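Local coordinates for protein aminopentol aminotransferase (Sphingopyxis macrogoltabida, PDB 6HBS) that transfers the amino group of aminopentol, the hydrolysed form of fumonisin B1, to pyruvate with pyridoxal 5'-phosphate as cofactor, giving 2-keto-HFB1 and L-alanine, at residues A[64-69]-A[303-308]; A[264-269]-A[296-301]. All coordinates share one frame; numbering follows the deposited sequence.

Interaction 1 of 2, residues A[64-69]-A[303-308]; sequences PNLLGY and RIIRET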
loop_
_atom_site.group_PDB
_atom_site.type_symbol
_atom_site.label_atom_id
_atom_site.label_comp_id
_atom_site.label_asym_id
_atom_site.label_seq_id
_atom_site.Cartn_x
_atom_site.Cartn_y
_atom_site.Cartn_z
ATOM N N PRO A 64 -4.244 -0.614 -14.147
ATOM C CA PRO A 64 -5.445 -1.049 -13.434
ATOM C C PRO A 64 -6.768 -1.140 -14.214
ATOM O O PRO A 64 -7.587 -1.960 -13.865
ATOM C CB PRO A 64 -5.575 0.002 -12.329
ATOM C CG PRO A 64 -4.120 0.350 -12.009
ATOM C CD PRO A 64 -3.446 0.346 -13.368
ATOM N N ASN A 65 -6.958 -0.319 -15.242
ATOM C CA ASN A 65 -8.221 -0.341 -15.975
ATOM C C ASN A 65 -8.194 -1.486 -17.003
ATOM O O ASN A 65 -7.863 -1.272 -18.170
ATOM C CB ASN A 65 -8.543 1.001 -16.630
ATOM C CG ASN A 65 -9.881 0.952 -17.349
ATOM O OD1 ASN A 65 -10.795 0.249 -16.886
ATOM N ND2 ASN A 65 -9.993 1.692 -18.445
ATOM N N LEU A 66 -8.609 -2.677 -16.565
ATOM C CA LEU A 66 -8.644 -3.874 -17.420
ATOM C C LEU A 66 -9.972 -3.930 -18.178
ATOM O O LEU A 66 -9.993 -4.341 -19.330
ATOM C CB LEU A 66 -8.479 -5.131 -16.565
ATOM C CG LEU A 66 -8.429 -6.469 -17.316
ATOM C CD1 LEU A 66 -7.147 -6.612 -18.149
ATOM C CD2 LEU A 66 -8.530 -7.626 -16.354
ATOM N N LEU A 67 -11.079 -3.573 -17.514
ATOM C CA LEU A 67 -12.422 -3.915 -18.037
ATOM C C LEU A 67 -13.252 -2.668 -18.328
ATOM O O LEU A 67 -14.419 -2.785 -18.763
ATOM C CB LEU A 67 -13.119 -4.806 -17.004
ATOM C CG LEU A 67 -12.461 -6.163 -16.780
ATOM C CD1 LEU A 67 -13.178 -6.964 -15.702
ATOM C CD2 LEU A 67 -12.404 -6.959 -18.077
ATOM N N GLY A 68 -12.671 -1.482 -18.106
ATOM C CA GLY A 68 -13.381 -0.224 -18.254
ATOM C C GLY A 68 -13.618 0.498 -16.948
ATOM O O GLY A 68 -13.979 -0.108 -15.911
ATOM N N TYR A 69 -13.394 1.805 -16.985
ATOM C CA TYR A 69 -13.624 2.613 -15.820
ATOM C C TYR A 69 -15.100 2.586 -15.431
ATOM O O TYR A 69 -15.970 2.840 -16.281
ATOM C CB TYR A 69 -13.213 4.051 -16.087
ATOM C CG TYR A 69 -11.743 4.316 -16.294
ATOM C CD1 TYR A 69 -10.830 4.245 -15.250
ATOM C CD2 TYR A 69 -11.268 4.717 -17.535
ATOM C CE1 TYR A 69 -9.498 4.598 -15.431
ATOM C CE2 TYR A 69 -9.946 5.066 -17.729
ATOM C CZ TYR A 69 -9.050 5.015 -16.668
ATOM O OH TYR A 69 -7.741 5.372 -16.876
ATOM N N ARG A 303 -14.100 -13.187 -11.621
ATOM C CA ARG A 303 -15.204 -13.952 -12.236
ATOM C C ARG A 303 -15.321 -13.571 -13.725
ATOM O O ARG A 303 -15.463 -14.416 -14.604
ATOM C CB ARG A 303 -16.536 -13.749 -11.487
ATOM C CG ARG A 303 -17.708 -14.551 -12.060
ATOM C CD ARG A 303 -19.099 -14.026 -11.738
ATOM N NE ARG A 303 -19.376 -12.656 -12.186
ATOM C CZ ARG A 303 -19.659 -12.302 -13.427
ATOM N NH1 ARG A 303 -19.663 -13.205 -14.392
ATOM N NH2 ARG A 303 -19.924 -11.044 -13.710
ATOM N N ILE A 304 -15.299 -12.278 -14.005
ATOM C CA ILE A 304 -15.378 -11.792 -15.344
ATOM C C ILE A 304 -14.199 -12.315 -16.184
ATOM O O ILE A 304 -14.390 -12.667 -17.358
ATOM C CB ILE A 304 -15.490 -10.271 -15.345
ATOM C CG1 ILE A 304 -16.835 -9.842 -14.745
ATOM C CG2 ILE A 304 -15.281 -9.698 -16.735
ATOM C CD1 ILE A 304 -16.981 -8.389 -14.570
ATOM N N ILE A 305 -13.005 -12.409 -15.584
ATOM C CA ILE A 305 -11.821 -12.898 -16.280
ATOM C C ILE A 305 -12.056 -14.359 -16.675
ATOM O O ILE A 305 -11.730 -14.753 -17.782
ATOM C CB ILE A 305 -10.545 -12.707 -15.425
ATOM C CG1 ILE A 305 -10.120 -11.235 -15.355
ATOM C CG2 ILE A 305 -9.419 -13.627 -15.860
ATOM C CD1 ILE A 305 -9.006 -10.958 -14.335
ATOM N N ARG A 306 -12.625 -15.155 -15.763
ATOM C CA ARG A 306 -12.866 -16.538 -16.035
ATOM C C ARG A 306 -14.003 -16.707 -17.051
ATOM O O ARG A 306 -13.928 -17.628 -17.804
ATOM C CB ARG A 306 -13.271 -17.356 -14.802
ATOM C CG ARG A 306 -12.264 -17.403 -13.667
ATOM C CD ARG A 306 -12.623 -18.449 -12.626
ATOM N NE ARG A 306 -13.862 -18.098 -11.951
ATOM C CZ ARG A 306 -13.972 -17.180 -10.991
ATOM N NH1 ARG A 306 -15.159 -16.906 -10.481
ATOM N NH2 ARG A 306 -12.899 -16.590 -10.503
ATOM N N GLU A 307 -15.046 -15.862 -17.031
ATOM C CA GLU A 307 -16.333 -16.208 -17.634
ATOM C C GLU A 307 -16.627 -15.464 -18.942
ATOM O O GLU A 307 -17.635 -15.776 -19.581
ATOM C CB GLU A 307 -17.498 -15.998 -16.655
ATOM C CG GLU A 307 -17.548 -17.116 -15.630
ATOM C CD GLU A 307 -18.618 -17.070 -14.562
ATOM O OE1 GLU A 307 -19.454 -16.183 -14.591
ATOM O OE2 GLU A 307 -18.551 -17.911 -13.682
ATOM N N THR A 308 -15.790 -14.509 -19.339
ATOM C CA THR A 308 -16.075 -13.649 -20.468
ATOM C C THR A 308 -14.865 -13.629 -21.398
ATOM O O THR A 308 -13.750 -13.968 -20.970
ATOM C CB THR A 308 -16.422 -12.214 -20.044
ATOM O OG1 THR A 308 -15.215 -11.595 -19.583
ATOM C CG2 THR A 308 -17.505 -12.126 -18.984
#
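Leu66 and Leu67, in the irregular loop 64-69, reach the last turn of the helix that ends at 307 through side chains alone, for the backbones stay well apart: the nearest CA atoms, of Leu67 and Ile304, are 8.8 Å from each other. Two leucine-isoleucine pairs bridge the gap. Leu67 CD1 lies 3.6 Å from Ile304 CG2, and the two side chains run past one another in opposite directions, so that both leucine methyls come near the same isoleucine branch. At chi1 -67° the CG2 branch of Ile304 stands anti to the backbone N, and it is this methyl that faces Leu67. In the second pair the side chains are set about at right angles, and Leu66 CD2 meets the end of the Ile305 chain, CD1, at 3.9 Å. Branched aliphatic residues suit these buried places, since they fill the space between loop and helix without leaving a polar atom there.

In this class-III aminotransferase the loop leads from strand 54-57 to helix 72-82, and the side chain of Leu66 lies about 8 Å from that of Lys258, which lines the cofactor pocket and, as in related enzymes, probably forms the aldimine with PLP. Tyr310 touches both leucines and Ile305, while Ile74 packs against Leu67 and Ile304. Asn262 ties down the loop backbone through its amide, which bonds to Leu67 N and Gly68 O. Gly68 has a positive phi (111°), at which a side chain would press on the preceding carbonyl.

Thr308, the first residue to leave helical geometry, turns its hydroxyl back to the helix: OG1 donates to Ile304 O at 2.6 Å, from above the carbonyl plane. On the outer side, Arg303 NH1 forms a salt bridge with Glu307 OE1, 3.0 Å away and within the guanidinium plane.

Interaction 2 of 2, residues A[264-269]-A[296-301]; sequences YPISAL and AAAIET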
loop_
_atom_site.group_PDB
_atom_site.type_symbol
_atom_site.label_atom_id
_atom_site.label_comp_id
_atom_site.label_asym_id
_atom_site.label_seq_id
_atom_site.Cartn_x
_atom_site.Cartn_y
_atom_site.Cartn_z
ATOM N N TYR A 264 -9.601 -0.991 -8.017
ATOM C CA TYR A 264 -9.588 -1.055 -6.531
ATOM C C TYR A 264 -8.191 -1.481 -6.049
ATOM O O TYR A 264 -7.510 -2.265 -6.701
ATOM C CB TYR A 264 -10.715 -1.962 -6.046
ATOM C CG TYR A 264 -12.074 -1.307 -6.127
ATOM C CD1 TYR A 264 -12.803 -1.313 -7.299
ATOM C CD2 TYR A 264 -12.607 -0.623 -5.044
ATOM C CE1 TYR A 264 -14.031 -0.679 -7.403
ATOM C CE2 TYR A 264 -13.850 -0.011 -5.114
ATOM C CZ TYR A 264 -14.563 -0.040 -6.303
ATOM O OH TYR A 264 -15.773 0.593 -6.391
ATOM N N PRO A 265 -7.698 -0.934 -4.908
ATOM C CA PRO A 265 -6.311 -1.140 -4.485
ATOM C C PRO A 265 -6.164 -2.454 -3.730
ATOM O O PRO A 265 -6.573 -2.572 -2.546
ATOM C CB PRO A 265 -6.054 0.077 -3.596
ATOM C CG PRO A 265 -7.409 0.336 -2.948
ATOM C CD PRO A 265 -8.435 -0.036 -4.005
ATOM N N ILE A 266 -5.542 -3.421 -4.411
ATOM C CA ILE A 266 -5.254 -4.704 -3.850
ATOM C C ILE A 266 -4.186 -5.370 -4.744
ATOM O O ILE A 266 -4.205 -5.237 -5.976
ATOM C CB ILE A 266 -6.506 -5.583 -3.689
ATOM C CG1 ILE A 266 -6.170 -6.932 -3.054
ATOM C CG2 ILE A 266 -7.265 -5.755 -5.008
ATOM C CD1 ILE A 266 -7.364 -7.679 -2.525
ATOM N N SER A 267 -3.267 -6.065 -4.083
ATOM C CA SER A 267 -2.138 -6.809 -4.721
ATOM C C SER A 267 -2.042 -8.154 -4.022
ATOM O O SER A 267 -2.695 -8.374 -2.985
ATOM C CB SER A 267 -0.832 -6.015 -4.661
ATOM O OG SER A 267 -0.953 -4.767 -5.349
ATOM N N ALA A 268 -1.294 -9.093 -4.604
ATOM C CA ALA A 268 -1.281 -10.445 -4.106
ATOM C C ALA A 268 0.067 -11.104 -4.356
ATOM O O ALA A 268 0.695 -10.870 -5.397
ATOM C CB ALA A 268 -2.348 -11.284 -4.761
ATOM N N LEU A 269 0.418 -11.987 -3.422
ATOM C CA LEU A 269 1.445 -13.018 -3.594
ATOM C C LEU A 269 0.784 -14.400 -3.668
ATOM O O LEU A 269 0.114 -14.818 -2.726
ATOM C CB LEU A 269 2.433 -12.932 -2.434
ATOM C CG LEU A 269 3.614 -13.912 -2.539
ATOM C CD1 LEU A 269 4.386 -13.648 -3.813
ATOM C CD2 LEU A 269 4.544 -13.793 -1.339
ATOM N N ALA A 296 -13.978 -7.671 -2.606
ATOM C CA ALA A 296 -15.248 -7.900 -3.313
ATOM C C ALA A 296 -15.103 -7.534 -4.798
ATOM O O ALA A 296 -15.588 -8.264 -5.706
ATOM C CB ALA A 296 -16.366 -7.108 -2.640
ATOM N N ALA A 297 -14.472 -6.390 -5.058
ATOM C CA ALA A 297 -14.167 -6.004 -6.444
ATOM C C ALA A 297 -13.288 -7.055 -7.148
ATOM O O ALA A 297 -13.505 -7.366 -8.327
ATOM C CB ALA A 297 -13.531 -4.655 -6.472
ATOM N N ALA A 298 -12.318 -7.631 -6.429
ATOM C CA ALA A 298 -11.404 -8.581 -7.025
ATOM C C ALA A 298 -12.169 -9.865 -7.353
ATOM O O ALA A 298 -11.947 -10.467 -8.401
ATOM C CB ALA A 298 -10.231 -8.848 -6.095
ATOM N N ILE A 299 -13.060 -10.301 -6.446
ATOM C CA ILE A 299 -13.826 -11.516 -6.699
ATOM C C ILE A 299 -14.612 -11.339 -8.005
ATOM O O ILE A 299 -14.703 -12.262 -8.799
ATOM C CB ILE A 299 -14.719 -11.880 -5.498
ATOM C CG1 ILE A 299 -13.868 -12.412 -4.343
ATOM C CG2 ILE A 299 -15.811 -12.857 -5.866
ATOM C CD1 ILE A 299 -14.648 -12.562 -3.039
ATOM N N GLU A 300 -15.236 -10.187 -8.196
ATOM C CA GLU A 300 -16.080 -10.003 -9.367
ATOM C C GLU A 300 -15.233 -9.835 -10.647
ATOM O O GLU A 300 -15.589 -10.336 -11.692
ATOM C CB GLU A 300 -16.989 -8.812 -9.136
ATOM C CG GLU A 300 -17.956 -8.533 -10.267
ATOM C CD GLU A 300 -18.990 -9.611 -10.529
ATOM O OE1 GLU A 300 -19.032 -10.577 -9.806
ATOM O OE2 GLU A 300 -19.723 -9.471 -11.499
ATOM N N THR A 301 -14.136 -9.076 -10.564
ATOM C CA THR A 301 -13.162 -8.965 -11.652
ATOM C C THR A 301 -12.636 -10.352 -12.043
ATOM O O THR A 301 -12.649 -10.696 -13.222
ATOM C CB THR A 301 -12.019 -8.028 -11.260
ATOM O OG1 THR A 301 -12.546 -6.751 -10.906
ATOM C CG2 THR A 301 -11.012 -7.892 -12.375
#
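With CG anti to its carbonyl carbon (chi1 -76°), Tyr264 brings its ring to the CB methyl of Ala297, while Ile266, whose CG1 lies anti to the backbone N (chi1 -178°), presents its CG2 branch to Ala298. The contact joins helix 292-307 to the loop residues leading into strand 267-271, the one antiparallel strand in the large seven-stranded sheet of the fold type I PLP-dependent enzymes, which include the class-III aminotransferases.

The closest approach is between Tyr264 CD1 and Ala297 CB, at 3.5 Å. The methyl sits obliquely to the ring near the CG-CD1 bond, and CB of the tyrosine is within 3.9 Å of the same methyl. Alanine suits this helix position because its small side chain lets the tyrosine ring lie close to the helix; the two CA atoms are 6.7 Å apart. The second pair is looser, with Ile266 CG2 at 4.4 Å from Ala298 CB, and Leu98 of helix 94-105 packs against both residues.

A tyrosine can serve a buried place when its hydroxyl has a partner, and here Tyr264 OH is hydrogen-bonded to Glu75 OE1 of helix 72-82. Arg82 of the second subunit also packs on the tyrosine, placing this contact close to the dimer interface. The entry to the strand is tied down as well: Ser267 OG bonds to Lys116 O, and Lys116 NZ bonds to Pro265 O.

One turn along the helix, Thr301 buries its hydroxyl against the backbone: Ala297 O accepts both Thr301 N at 2.9 Å and Thr301 OG1 at 2.8 Å, the hydroxyl lying 40° out of the carbonyl plane.

How the interactions relate
Both interactions draw on helix 292-307: interaction 2 uses its middle, 296-301, and interaction 1 its C-terminal end together with the residue that follows. Their centres are 11 Å apart, and they touch directly where Leu67 CD1 packs on Thr301 CG2 at 4.1 Å. Along the chain, loop 64-69 comes first, then 264-269, 296-301 and 303-308, so the short connection of interaction 2 falls within the much longer span of interaction 1. One helix thereby packs against both the approach to strand 267-271 and the loop ahead of helix 72-82. Each contact also has residues reaching the second subunit, which places this part of the fold beside the dimer interface.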